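Local coordinates for PA0821 (Pseudomonas aeruginosa, PDB 7DRG), which probably acts as the immunity protein (antitoxin) that protects the bacterium from a putative VRR-NUC nuclease effector of its type VI secretion system, at residues P71-L76 / T88-T93; R172-Q177 / Y264-V269; A180-N185 / P276-D281; A296-R301 / R330-D335. One frame throughout, in Å; residues are numbered along the deposited sequence.

Interaction 1: residues P71-L76 / T88-T93; sequences PHLTWL and TAYRDT
Thr88 meets Leu76 as an antiparallel hydrogen-bonded pair of the beta hairpin formed by strands 75-77 and 87-89. Leu76 N donates to Thr88 O at 2.9 Å, and Thr88 N returns a bond to Leu76 O at 3.0 Å. A water also joins Leu76 O to Thr88 OG1. Thr88 O lies at the edge of the Trp75 indole and takes a CA-H...O contact from Trp75 CA.

Ala89 faces Trp75 in the next, non-hydrogen-bonded pair, where the side chains diverge. The indole swings back, so that Trp75 CZ3 still touches Ala89 CB at 4.0 Å.

At Tyr90 the strand gives way to a 3-10 turn. Tyr90 N donates to Thr74 O at 2.9 Å. Thr74 and Trp75 form a classic beta bulge opposite Thr114 of strand 109-114. The Tyr90 side chain, with CG anti to the backbone N (chi1 175°), brings one ring face against Leu73. Leu73 CB sits 3.6 Å from the Tyr90 ring centroid, almost on the normal, as a CH-pi contact. Leu73 CD1 reaches on to Tyr90 CE1 at 3.7 Å. The phenol OH bonds to Glu66 of helix 52-69.

Thr93 closes the turn. Its OG1 donates to Tyr90 O at 2.8 Å, and its CG2 rests on Leu76 CB at 3.7 Å. The chemistry is mixed: backbone bonds set the pairing, while Leu73 on the ring face and Glu66 at the hydroxyl probably limit the movement of Tyr90.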
loop_
_atom_site.group_PDB
_atom_site.type_symbol
_atom_site.label_atom_id
_atom_site.label_comp_id
_atom_site.label_asym_id
_atom_site.label_seq_id
_atom_site.Cartn_x
_atom_site.Cartn_y
_atom_site.Cartn_z
ATOM N N PRO B 71 18.564 -3.036 -29.299
ATOM C CA PRO B 71 18.828 -1.597 -29.137
ATOM C C PRO B 71 18.790 -1.127 -27.693
ATOM O O PRO B 71 19.222 -0.000 -27.421
ATOM C CB PRO B 71 17.710 -0.932 -29.957
ATOM C CG PRO B 71 17.190 -1.987 -30.845
ATOM C CD PRO B 71 17.346 -3.267 -30.098
ATOM N N HIS B 72 18.299 -1.950 -26.761
ATOM C CA HIS B 72 17.990 -1.499 -25.414
ATOM C C HIS B 72 18.787 -2.182 -24.309
ATOM O O HIS B 72 18.845 -1.639 -23.202
ATOM C CB HIS B 72 16.493 -1.696 -25.126
ATOM C CG HIS B 72 15.604 -1.135 -26.191
ATOM N ND1 HIS B 72 15.413 0.220 -26.361
ATOM C CD2 HIS B 72 14.858 -1.743 -27.144
ATOM C CE1 HIS B 72 14.590 0.422 -27.375
ATOM N NE2 HIS B 72 14.240 -0.752 -27.868
ATOM N N LEU B 73 19.393 -3.343 -24.563
ATOM C CA LEU B 73 20.132 -4.033 -23.515
ATOM C C LEU B 73 21.406 -3.274 -23.169
ATOM O O LEU B 73 22.053 -2.685 -24.039
ATOM C CB LEU B 73 20.484 -5.451 -23.961
ATOM C CG LEU B 73 19.289 -6.385 -24.164
ATOM C CD1 LEU B 73 19.763 -7.765 -24.597
ATOM C CD2 LEU B 73 18.467 -6.476 -22.886
ATOM N N THR B 74 21.768 -3.295 -21.885
ATOM C CA THR B 74 22.894 -2.498 -21.408
ATOM C C THR B 74 23.898 -3.283 -20.566
ATOM O O THR B 74 25.088 -2.957 -20.586
ATOM C CB THR B 74 22.377 -1.305 -20.601
ATOM O OG1 THR B 74 21.438 -1.764 -19.624
ATOM C CG2 THR B 74 21.710 -0.295 -21.520
ATOM N N TRP B 75 23.456 -4.315 -19.844
ATOM C CA TRP B 75 24.317 -5.015 -18.898
ATOM C C TRP B 75 24.063 -6.514 -18.923
ATOM O O TRP B 75 22.933 -6.968 -19.126
ATOM C CB TRP B 75 24.108 -4.506 -17.462
ATOM C CG TRP B 75 24.272 -3.043 -17.337
ATOM C CD1 TRP B 75 23.280 -2.111 -17.215
ATOM C CD2 TRP B 75 25.507 -2.316 -17.334
ATOM N NE1 TRP B 75 23.820 -0.856 -17.144
ATOM C CE2 TRP B 75 25.185 -0.949 -17.205
ATOM C CE3 TRP B 75 26.850 -2.687 -17.436
ATOM C CZ2 TRP B 75 26.155 0.047 -17.172
ATOM C CZ3 TRP B 75 27.814 -1.695 -17.399
ATOM C CH2 TRP B 75 27.460 -0.343 -17.265
ATOM N N LEU B 76 25.129 -7.280 -18.686
ATOM C CA LEU B 76 25.036 -8.715 -18.448
ATOM C C LEU B 76 25.597 -9.023 -17.065
ATOM O O LEU B 76 26.782 -8.768 -16.800
ATOM C CB LEU B 76 25.796 -9.505 -19.518
ATOM C CG LEU B 76 25.911 -10.994 -19.198
ATOM C CD1 LEU B 76 24.538 -11.645 -19.167
ATOM C CD2 LEU B 76 26.811 -11.667 -20.227
ATOM N N THR B 88 29.283 -7.140 -16.949
ATOM C CA THR B 88 29.858 -6.819 -18.250
ATOM C C THR B 88 28.918 -5.883 -18.996
ATOM O O THR B 88 27.712 -6.130 -19.045
ATOM C CB THR B 88 30.099 -8.092 -19.083
ATOM O OG1 THR B 88 30.828 -9.054 -18.303
ATOM C CG2 THR B 88 30.881 -7.771 -20.351
ATOM N N ALA B 89 29.463 -4.813 -19.577
ATOM C CA ALA B 89 28.656 -3.980 -20.458
ATOM C C ALA B 89 28.200 -4.799 -21.659
ATOM O O ALA B 89 28.956 -5.613 -22.193
ATOM C CB ALA B 89 29.441 -2.758 -20.928
ATOM N N TYR B 90 26.950 -4.586 -22.080
ATOM C CA TYR B 90 26.375 -5.416 -23.140
ATOM C C TYR B 90 27.200 -5.339 -24.422
ATOM O O TYR B 90 27.367 -6.343 -25.126
ATOM C CB TYR B 90 24.925 -4.994 -23.393
ATOM C CG TYR B 90 24.245 -5.689 -24.559
ATOM C CD1 TYR B 90 23.973 -7.051 -24.519
ATOM C CD2 TYR B 90 23.849 -4.968 -25.678
ATOM C CE1 TYR B 90 23.340 -7.689 -25.592
ATOM C CE2 TYR B 90 23.223 -5.591 -26.747
ATOM C CZ TYR B 90 22.964 -6.944 -26.695
ATOM O OH TYR B 90 22.332 -7.547 -27.762
ATOM N N ARG B 91 27.734 -4.152 -24.725
ATOM C CA ARG B 91 28.622 -3.965 -25.869
ATOM C C ARG B 91 29.828 -4.896 -25.829
ATOM O O ARG B 91 30.340 -5.287 -26.883
ATOM C CB ARG B 91 29.117 -2.519 -25.913
ATOM C CG ARG B 91 28.371 -1.603 -26.847
ATOM C CD ARG B 91 29.113 -0.279 -26.965
ATOM N NE ARG B 91 30.434 -0.452 -27.565
ATOM C CZ ARG B 91 30.682 -0.334 -28.865
ATOM N NH1 ARG B 91 29.697 -0.039 -29.703
ATOM N NH2 ARG B 91 31.913 -0.509 -29.330
ATOM N N ASP B 92 30.319 -5.226 -24.636
ATOM C CA ASP B 92 31.549 -5.995 -24.478
ATOM C C ASP B 92 31.317 -7.492 -24.333
ATOM O O ASP B 92 32.287 -8.239 -24.159
ATOM C CB ASP B 92 32.326 -5.494 -23.259
ATOM C CG ASP B 92 32.697 -4.033 -23.366
ATOM O OD1 ASP B 92 32.827 -3.545 -24.508
ATOM O OD2 ASP B 92 32.864 -3.381 -22.310
ATOM N N THR B 93 30.072 -7.952 -24.378
ATOM C CA THR B 93 29.792 -9.347 -24.084
ATOM C C THR B 93 30.119 -10.238 -25.275
ATOM O O THR B 93 30.050 -9.820 -26.435
ATOM C CB THR B 93 28.328 -9.548 -23.687
ATOM O OG1 THR B 93 27.467 -9.125 -24.754
ATOM C CG2 THR B 93 27.998 -8.762 -22.429
HETATM O O HOH W 1 28.968 -10.611 -16.809
#

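Interaction 2: residues R172-Q177 / Y264-V269; sequences RLEPEQ and YGDGVV
Glu174 and Asp266 are brought together by their first torsions. Glu174 CG lies anti to the carbonyl carbon (chi1 -56°) and the chain runs extended beyond it. Asp266 CG sits between the backbone N and the carbonyl carbon (chi1 70°), which turns its carboxylate toward Glu174. The contact sets the C-terminal end of helix 161-173 against the tip of the beta hairpin of strands 259-264 and 267-272. Glu174, with positive phi, is the first residue to leave the helix. Gly265 and Asp266 link the two strands.

The side chains cross at a slant, and the carboxylate planes are 40° apart. Glu174 OE2 lies 2.9 Å from Asp266 OD1. Both are acceptors, so this is a close approach of like charges and not a hydrogen bond. Such closeness might raise the proton affinity of one group.

Beside them, Pro175 CD approaches Tyr264 CE2 obliquely at 4.2 Å. Pro175 and Tyr264 both also pack on Leu235 of strand 233-237, which joins the helix exit to the sheet.

A single water bridges the segments. It lies in the ring plane of Tyr264, 2.5 Å from Tyr264 OH. It donates to Pro175 O at 2.6 Å. Its other bond goes to Asp266 OD1 at 3.0 Å.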
loop_
_atom_site.group_PDB
_atom_site.type_symbol
_atom_site.label_atom_id
_atom_site.label_comp_id
_atom_site.label_asym_id
_atom_site.label_seq_id
_atom_site.Cartn_x
_atom_site.Cartn_y
_atom_site.Cartn_z
ATOM N N ARG B 172 10.001 -24.852 -26.951
ATOM C CA ARG B 172 11.371 -25.421 -26.955
ATOM C C ARG B 172 11.800 -25.965 -25.594
ATOM O O ARG B 172 12.606 -26.856 -25.596
ATOM C CB ARG B 172 12.487 -24.396 -27.159
ATOM C CG ARG B 172 12.210 -23.248 -28.088
ATOM C CD ARG B 172 13.483 -22.670 -28.639
ATOM N NE ARG B 172 13.142 -22.062 -29.893
ATOM C CZ ARG B 172 12.723 -20.826 -30.018
ATOM N NH1 ARG B 172 12.630 -20.059 -28.958
ATOM N NH2 ARG B 172 12.401 -20.349 -31.195
ATOM N N LEU B 173 11.314 -25.396 -24.493
ATOM C CA LEU B 173 11.835 -25.777 -23.192
ATOM C C LEU B 173 10.973 -26.808 -22.485
ATOM O O LEU B 173 11.423 -27.372 -21.476
ATOM C CB LEU B 173 11.981 -24.535 -22.298
ATOM C CG LEU B 173 12.932 -23.463 -22.841
ATOM C CD1 LEU B 173 12.915 -22.228 -21.947
ATOM C CD2 LEU B 173 14.351 -24.013 -22.960
ATOM N N GLU B 174 9.761 -27.066 -22.986
ATOM C CA GLU B 174 8.777 -27.958 -22.375
ATOM C C GLU B 174 8.736 -27.769 -20.851
ATOM O O GLU B 174 9.053 -28.691 -20.097
ATOM C CB GLU B 174 9.046 -29.413 -22.744
ATOM C CG GLU B 174 9.073 -29.616 -24.264
ATOM C CD GLU B 174 8.662 -31.012 -24.696
ATOM O OE1 GLU B 174 9.280 -31.988 -24.221
ATOM O OE2 GLU B 174 7.719 -31.126 -25.519
ATOM N N PRO B 175 8.344 -26.584 -20.385
ATOM C CA PRO B 175 8.457 -26.262 -18.958
ATOM C C PRO B 175 7.475 -27.050 -18.111
ATOM O O PRO B 175 6.473 -27.585 -18.593
ATOM C CB PRO B 175 8.135 -24.761 -18.904
ATOM C CG PRO B 175 8.218 -24.281 -20.335
ATOM C CD PRO B 175 7.811 -25.454 -21.163
ATOM N N GLU B 176 7.769 -27.088 -16.809
ATOM C CA GLU B 176 6.855 -27.714 -15.863
ATOM C C GLU B 176 5.662 -26.812 -15.567
ATOM O O GLU B 176 4.537 -27.295 -15.398
ATOM C CB GLU B 176 7.595 -28.039 -14.564
ATOM C CG GLU B 176 8.934 -28.737 -14.770
ATOM C CD GLU B 176 8.786 -30.176 -15.202
ATOM O OE1 GLU B 176 8.088 -30.928 -14.488
ATOM O OE2 GLU B 176 9.364 -30.548 -16.256
ATOM N N GLN B 177 5.901 -25.508 -15.489
ATOM C CA GLN B 177 4.891 -24.539 -15.098
ATOM C C GLN B 177 5.424 -23.158 -15.427
ATOM O O GLN B 177 6.619 -22.978 -15.678
ATOM C CB GLN B 177 4.554 -24.636 -13.607
ATOM C CG GLN B 177 5.769 -24.445 -12.711
ATOM C CD GLN B 177 5.429 -24.527 -11.240
ATOM O OE1 GLN B 177 4.606 -23.756 -10.740
ATOM N NE2 GLN B 177 6.067 -25.460 -10.530
ATOM N N TYR B 264 1.190 -26.050 -27.204
ATOM C CA TYR B 264 2.522 -26.411 -27.632
ATOM C C TYR B 264 2.651 -27.909 -27.338
ATOM O O TYR B 264 1.671 -28.568 -26.979
ATOM C CB TYR B 264 3.551 -25.507 -26.947
ATOM C CG TYR B 264 3.652 -25.752 -25.472
ATOM C CD1 TYR B 264 2.787 -25.132 -24.575
ATOM C CD2 TYR B 264 4.600 -26.630 -24.976
ATOM C CE1 TYR B 264 2.875 -25.387 -23.236
ATOM C CE2 TYR B 264 4.695 -26.893 -23.647
ATOM C CZ TYR B 264 3.837 -26.264 -22.772
ATOM O OH TYR B 264 3.945 -26.542 -21.440
ATOM N N GLY B 265 3.839 -28.470 -27.490
ATOM C CA GLY B 265 4.029 -29.907 -27.387
ATOM C C GLY B 265 3.384 -30.670 -26.244
ATOM O O GLY B 265 2.413 -31.403 -26.458
ATOM N N ASP B 266 3.914 -30.529 -25.032
ATOM C CA ASP B 266 3.513 -31.366 -23.907
ATOM C C ASP B 266 2.872 -30.541 -22.797
ATOM O O ASP B 266 3.084 -30.786 -21.607
ATOM C CB ASP B 266 4.701 -32.150 -23.359
ATOM C CG ASP B 266 5.692 -31.263 -22.655
ATOM O OD1 ASP B 266 6.073 -30.236 -23.253
ATOM O OD2 ASP B 266 6.057 -31.569 -21.499
ATOM N N GLY B 267 2.076 -29.555 -23.184
ATOM C CA GLY B 267 1.362 -28.749 -22.218
ATOM C C GLY B 267 0.529 -27.726 -22.951
ATOM O O GLY B 267 0.397 -27.771 -24.178
ATOM N N VAL B 268 -0.022 -26.784 -22.187
ATOM C CA VAL B 268 -0.868 -25.745 -22.755
ATOM C C VAL B 268 -0.534 -24.415 -22.092
ATOM O O VAL B 268 -0.165 -24.362 -20.915
ATOM C CB VAL B 268 -2.369 -26.093 -22.598
ATOM C CG1 VAL B 268 -2.777 -26.132 -21.131
ATOM C CG2 VAL B 268 -3.246 -25.128 -23.396
ATOM N N VAL B 269 -0.626 -23.341 -22.872
ATOM C CA VAL B 269 -0.626 -21.980 -22.343
ATOM C C VAL B 269 -2.041 -21.434 -22.454
ATOM O O VAL B 269 -2.663 -21.502 -23.523
ATOM C CB VAL B 269 0.368 -21.065 -23.078
ATOM C CG1 VAL B 269 0.209 -19.609 -22.582
ATOM C CG2 VAL B 269 1.784 -21.536 -22.857
HETATM O O HOH W 2 5.616 -28.386 -20.953
#

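Interaction 3: residues A180-N185 / P276-D281; sequences AGHAYN and PYIAGD
The imidazole of His182 is the flat group at the centre of this contact. Ile278 CG1 covers one face. It stands 3.3 Å from the His182 ring centroid and only 8° off the normal, a close CH-pi contact. The two side chains cross at about a right angle. Ile278 CD1 extends past CG1 to lie 3.8 Å from His182 NE2. At the ring edge, in plane, are Pro276 O, Tyr277 N and a water. Pro276 O is 3.3 Å from His182 CE1, and Pro276 CB packs against the same carbon at 3.6 Å. The His182 side chain lies beside its own backbone N (chi1 -69°), which lets one water serve both. That water accepts from His182 N at 2.9 Å. It lies 3.0 Å from His182 ND1. It also donates to Tyr277 O. No direct hydrogen bond links the segments, so the ring packing and this water make the join.

The chain turns a corner at Gly181, where strand 177-180 gives way to strand 182-186. The contact is buried. Strand 34-46 pairs with the strand carrying His182. On the other side of the contact, Pro276 packs on Tyr290 of helix 288-297, so the start of the loop, at Pro276 and Tyr277, joins that helix to the strand.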
loop_
_atom_site.group_PDB
_atom_site.type_symbol
_atom_site.label_atom_id
_atom_site.label_comp_id
_atom_site.label_asym_id
_atom_site.label_seq_id
_atom_site.Cartn_x
_atom_site.Cartn_y
_atom_site.Cartn_z
ATOM N N ALA B 180 2.846 -15.412 -17.111
ATOM C CA ALA B 180 3.309 -14.133 -17.629
ATOM C C ALA B 180 2.252 -13.074 -17.367
ATOM O O ALA B 180 1.055 -13.366 -17.351
ATOM C CB ALA B 180 3.603 -14.185 -19.129
ATOM N N GLY B 181 2.710 -11.844 -17.174
ATOM C CA GLY B 181 1.807 -10.731 -16.919
ATOM C C GLY B 181 2.595 -9.583 -16.318
ATOM O O GLY B 181 3.814 -9.526 -16.437
ATOM N N HIS B 182 1.878 -8.681 -15.662
ATOM C CA HIS B 182 2.548 -7.571 -14.993
ATOM C C HIS B 182 3.444 -8.044 -13.853
ATOM O O HIS B 182 3.079 -8.926 -13.067
ATOM C CB HIS B 182 1.517 -6.589 -14.448
ATOM C CG HIS B 182 0.781 -5.836 -15.509
ATOM N ND1 HIS B 182 -0.429 -6.259 -16.011
ATOM C CD2 HIS B 182 1.087 -4.697 -16.174
ATOM C CE1 HIS B 182 -0.846 -5.405 -16.928
ATOM N NE2 HIS B 182 0.057 -4.451 -17.051
ATOM N N ALA B 183 4.621 -7.434 -13.767
ATOM C CA ALA B 183 5.546 -7.663 -12.663
ATOM C C ALA B 183 6.487 -6.476 -12.573
ATOM O O ALA B 183 6.658 -5.719 -13.532
ATOM C CB ALA B 183 6.354 -8.955 -12.834
ATOM N N TYR B 184 7.095 -6.320 -11.403
ATOM C CA TYR B 184 8.175 -5.361 -11.226
ATOM C C TYR B 184 9.509 -6.075 -11.348
ATOM O O TYR B 184 9.782 -7.014 -10.592
ATOM C CB TYR B 184 8.100 -4.658 -9.871
ATOM C CG TYR B 184 7.058 -3.586 -9.840
ATOM C CD1 TYR B 184 7.309 -2.329 -10.378
ATOM C CD2 TYR B 184 5.797 -3.839 -9.323
ATOM C CE1 TYR B 184 6.337 -1.351 -10.376
ATOM C CE2 TYR B 184 4.822 -2.860 -9.306
ATOM C CZ TYR B 184 5.096 -1.625 -9.842
ATOM O OH TYR B 184 4.127 -0.649 -9.843
ATOM N N ASN B 185 10.340 -5.631 -12.287
ATOM C CA ASN B 185 11.755 -5.971 -12.214
ATOM C C ASN B 185 12.381 -5.102 -11.138
ATOM O O ASN B 185 12.127 -3.898 -11.092
ATOM C CB ASN B 185 12.459 -5.732 -13.548
ATOM C CG ASN B 185 12.152 -6.800 -14.567
ATOM O OD1 ASN B 185 11.753 -7.912 -14.215
ATOM N ND2 ASN B 185 12.361 -6.480 -15.837
ATOM N N PRO B 276 -2.851 -8.142 -20.613
ATOM C CA PRO B 276 -2.605 -8.357 -19.183
ATOM C C PRO B 276 -3.316 -7.314 -18.335
ATOM O O PRO B 276 -3.486 -6.161 -18.741
ATOM C CB PRO B 276 -1.080 -8.245 -19.056
ATOM C CG PRO B 276 -0.647 -7.442 -20.238
ATOM C CD PRO B 276 -1.606 -7.843 -21.344
ATOM N N TYR B 277 -3.728 -7.736 -17.135
ATOM C CA TYR B 277 -4.526 -6.917 -16.224
ATOM C C TYR B 277 -3.747 -6.622 -14.952
ATOM O O TYR B 277 -3.272 -7.548 -14.282
ATOM C CB TYR B 277 -5.834 -7.616 -15.838
ATOM C CG TYR B 277 -6.925 -7.588 -16.884
ATOM C CD1 TYR B 277 -6.872 -8.418 -17.994
ATOM C CD2 TYR B 277 -8.032 -6.757 -16.737
ATOM C CE1 TYR B 277 -7.879 -8.398 -18.947
ATOM C CE2 TYR B 277 -9.042 -6.736 -17.680
ATOM C CZ TYR B 277 -8.958 -7.558 -18.788
ATOM O OH TYR B 277 -9.959 -7.549 -19.740
ATOM N N ILE B 278 -3.637 -5.333 -14.619
ATOM C CA ILE B 278 -3.077 -4.906 -13.339
ATOM C C ILE B 278 -4.080 -5.126 -12.215
ATOM O O ILE B 278 -3.744 -5.647 -11.144
ATOM C CB ILE B 278 -2.656 -3.426 -13.417
ATOM C CG1 ILE B 278 -1.454 -3.242 -14.341
ATOM C CG2 ILE B 278 -2.367 -2.872 -12.027
ATOM C CD1 ILE B 278 -1.151 -1.786 -14.657
ATOM N N ALA B 279 -5.327 -4.731 -12.447
ATOM C CA ALA B 279 -6.370 -4.773 -11.430
ATOM C C ALA B 279 -7.717 -4.827 -12.144
ATOM O O ALA B 279 -7.786 -5.049 -13.358
ATOM C CB ALA B 279 -6.266 -3.569 -10.484
ATOM N N GLY B 280 -8.791 -4.622 -11.385
ATOM C CA GLY B 280 -10.133 -4.728 -11.921
ATOM C C GLY B 280 -10.806 -3.399 -12.204
ATOM O O GLY B 280 -10.403 -2.674 -13.118
ATOM N N ASP B 281 -11.840 -3.073 -11.435
ATOM C CA ASP B 281 -12.619 -1.866 -11.671
ATOM C C ASP B 281 -12.844 -1.168 -10.334
ATOM O O ASP B 281 -12.276 -1.547 -9.306
ATOM C CB ASP B 281 -13.931 -2.205 -12.395
ATOM C CG ASP B 281 -14.752 -3.270 -11.676
ATOM O OD1 ASP B 281 -14.610 -3.424 -10.444
ATOM O OD2 ASP B 281 -15.545 -3.961 -12.352
HETATM O O HOH W 3 -0.945 -9.078 -15.010
#

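Interaction 4: residues A296-R301 / R330-D335; sequences ALKGIR and RLDVED
Arg301 and Asp332 form an end-on, two-pronged salt bridge between the chain leaving helix 288-297 and the loop that connects helices 321-328 and 338-348. Arg301 NH1 donates to Asp332 OD1 at 2.8 Å and NH2 donates to Asp332 OD2 at 2.9 Å. Both bonds are nearly straight, with angles at hydrogen of 167° and 162°. Each carboxylate oxygen is met on its syn side. The guanidinium and carboxylate planes are 27° apart, so the two groups are nearly coplanar. Paired bonds of this kind limit rotation of both groups. The Arg301 chain leaves anti to its backbone nitrogen and bends at chi3, which turns the two terminal nitrogens toward the acid. Asn294 of helix 288-297 gives Asp332 OD1 a second bond.

Longer-range charge effects come from Lys298. Its chain is extended beyond CG and passes Asp332 with CD 3.8 Å from OD1. Lys298 NZ remains 4.6 Å from Asp332 OD1 and 4.5 Å from Asp335 OD1, beyond salt-bridge range. It probably still adds positive potential near both acids.

Apolar packing places the loop. Val333 turns away from the 296-301 segment and lies on Val291 of helix 288-297 and on Ile338 and Trp341 of helix 338-348.

Water supplies the remaining link. One molecule accepts from Lys298 NZ at 2.8 Å and from Val333 N at 2.9 Å.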
loop_
_atom_site.group_PDB
_atom_site.type_symbol
_atom_site.label_atom_id
_atom_site.label_comp_id
_atom_site.label_asym_id
_atom_site.label_seq_id
_atom_site.Cartn_x
_atom_site.Cartn_y
_atom_site.Cartn_z
ATOM N N ALA B 296 -10.826 -21.968 -11.652
ATOM C CA ALA B 296 -10.709 -23.263 -12.320
ATOM C C ALA B 296 -9.458 -24.027 -11.899
ATOM O O ALA B 296 -9.457 -25.264 -11.922
ATOM C CB ALA B 296 -10.707 -23.074 -13.838
ATOM N N LEU B 297 -8.389 -23.326 -11.521
ATOM C CA LEU B 297 -7.102 -23.960 -11.271
ATOM C C LEU B 297 -6.692 -24.001 -9.806
ATOM O O LEU B 297 -5.643 -24.570 -9.498
ATOM C CB LEU B 297 -6.005 -23.252 -12.076
ATOM C CG LEU B 297 -6.151 -23.304 -13.597
ATOM C CD1 LEU B 297 -4.945 -22.655 -14.270
ATOM C CD2 LEU B 297 -6.321 -24.740 -14.072
ATOM N N LYS B 298 -7.472 -23.427 -8.887
ATOM C CA LYS B 298 -6.977 -23.345 -7.517
ATOM C C LYS B 298 -6.845 -24.710 -6.854
ATOM O O LYS B 298 -6.150 -24.826 -5.837
ATOM C CB LYS B 298 -7.866 -22.427 -6.682
ATOM C CG LYS B 298 -9.304 -22.865 -6.545
ATOM C CD LYS B 298 -10.083 -21.768 -5.837
ATOM C CE LYS B 298 -11.477 -22.213 -5.450
ATOM N NZ LYS B 298 -12.196 -21.104 -4.769
ATOM N N GLY B 299 -7.477 -25.743 -7.412
ATOM C CA GLY B 299 -7.263 -27.097 -6.934
ATOM C C GLY B 299 -5.851 -27.607 -7.131
ATOM O O GLY B 299 -5.455 -28.571 -6.467
ATOM N N ILE B 300 -5.079 -26.988 -8.025
ATOM C CA ILE B 300 -3.687 -27.368 -8.230
ATOM C C ILE B 300 -2.729 -26.239 -7.841
ATOM O O ILE B 300 -1.599 -26.201 -8.305
ATOM C CB ILE B 300 -3.429 -27.841 -9.675
ATOM C CG1 ILE B 300 -3.685 -26.720 -10.693
ATOM C CG2 ILE B 300 -4.258 -29.078 -9.982
ATOM C CD1 ILE B 300 -3.006 -26.945 -12.047
ATOM N N ARG B 301 -3.164 -25.319 -6.987
ATOM C CA ARG B 301 -2.300 -24.245 -6.516
ATOM C C ARG B 301 -1.536 -24.689 -5.272
ATOM O O ARG B 301 -2.066 -25.424 -4.434
ATOM C CB ARG B 301 -3.128 -22.995 -6.205
ATOM C CG ARG B 301 -2.308 -21.732 -5.979
ATOM C CD ARG B 301 -3.233 -20.551 -5.763
ATOM N NE ARG B 301 -3.970 -20.646 -4.506
ATOM C CZ ARG B 301 -5.224 -20.239 -4.347
ATOM N NH1 ARG B 301 -5.888 -19.727 -5.374
ATOM N NH2 ARG B 301 -5.820 -20.358 -3.169
ATOM N N ARG B 330 -5.141 -14.399 -3.302
ATOM C CA ARG B 330 -5.698 -13.063 -3.509
ATOM C C ARG B 330 -6.829 -13.018 -4.532
ATOM O O ARG B 330 -7.641 -12.087 -4.489
ATOM C CB ARG B 330 -4.592 -12.093 -3.925
ATOM C CG ARG B 330 -4.014 -12.404 -5.283
ATOM C CD ARG B 330 -2.633 -11.790 -5.499
ATOM N NE ARG B 330 -2.239 -12.065 -6.878
ATOM C CZ ARG B 330 -1.842 -13.256 -7.318
ATOM N NH1 ARG B 330 -1.727 -14.281 -6.480
ATOM N NH2 ARG B 330 -1.564 -13.424 -8.606
ATOM N N LEU B 331 -6.913 -13.984 -5.437
ATOM C CA LEU B 331 -7.943 -13.976 -6.465
ATOM C C LEU B 331 -9.149 -14.852 -6.129
ATOM O O LEU B 331 -10.115 -14.876 -6.905
ATOM C CB LEU B 331 -7.333 -14.421 -7.801
ATOM C CG LEU B 331 -6.199 -13.559 -8.370
ATOM C CD1 LEU B 331 -5.474 -14.279 -9.515
ATOM C CD2 LEU B 331 -6.754 -12.241 -8.858
ATOM N N ASP B 332 -9.118 -15.569 -5.005
ATOM C CA ASP B 332 -10.183 -16.511 -4.672
ATOM C C ASP B 332 -11.514 -15.802 -4.451
ATOM O O ASP B 332 -11.572 -14.719 -3.859
ATOM C CB ASP B 332 -9.821 -17.299 -3.411
ATOM C CG ASP B 332 -8.755 -18.346 -3.650
ATOM O OD1 ASP B 332 -8.365 -18.558 -4.818
ATOM O OD2 ASP B 332 -8.312 -18.966 -2.660
ATOM N N VAL B 333 -12.592 -16.436 -4.920
ATOM C CA VAL B 333 -13.962 -15.977 -4.713
ATOM C C VAL B 333 -14.813 -17.179 -4.314
ATOM O O VAL B 333 -14.393 -18.331 -4.425
ATOM C CB VAL B 333 -14.551 -15.289 -5.965
ATOM C CG1 VAL B 333 -13.742 -14.055 -6.346
ATOM C CG2 VAL B 333 -14.622 -16.266 -7.122
ATOM N N GLU B 334 -16.028 -16.898 -3.839
ATOM C CA GLU B 334 -16.969 -17.964 -3.510
ATOM C C GLU B 334 -17.594 -18.537 -4.777
ATOM O O GLU B 334 -17.829 -17.814 -5.749
ATOM C CB GLU B 334 -18.076 -17.453 -2.582
ATOM C CG GLU B 334 -17.590 -16.886 -1.255
ATOM C CD GLU B 334 -16.736 -17.865 -0.473
ATOM O OE1 GLU B 334 -17.005 -19.085 -0.541
ATOM O OE2 GLU B 334 -15.787 -17.412 0.204
ATOM N N ASP B 335 -17.864 -19.849 -4.751
ATOM C CA ASP B 335 -18.488 -20.525 -5.888
ATOM C C ASP B 335 -19.752 -19.811 -6.347
ATOM O O ASP B 335 -20.017 -19.709 -7.551
ATOM C CB ASP B 335 -18.825 -21.975 -5.527
ATOM C CG ASP B 335 -17.598 -22.831 -5.317
ATOM O OD1 ASP B 335 -16.502 -22.267 -5.116
ATOM O OD2 ASP B 335 -17.729 -24.074 -5.359
HETATM O O HOH W 4 -12.075 -18.881 -6.442
#

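How the interactions relate
From the N terminus, interaction 1 comes first and closes a short hairpin connection, with 11 residues between its segments, before the others begin. Interactions 2 and 3 then cross. Residues 172-177 and 180-185 nearly follow one another, and their partners 264-269 and 276-281 come in the same order, each closing a loop of about 90 residues. Interaction 2 ties the end of helix 161-173 to the turn between two strands. Interaction 3 ties strand 182-186 to the loop before helix 288-297. Interaction 4 follows in series, closing 28 residues between that helix and the 330-335 loop. Its centre lies about 41 Å from that of interaction 1, across the chain's centre.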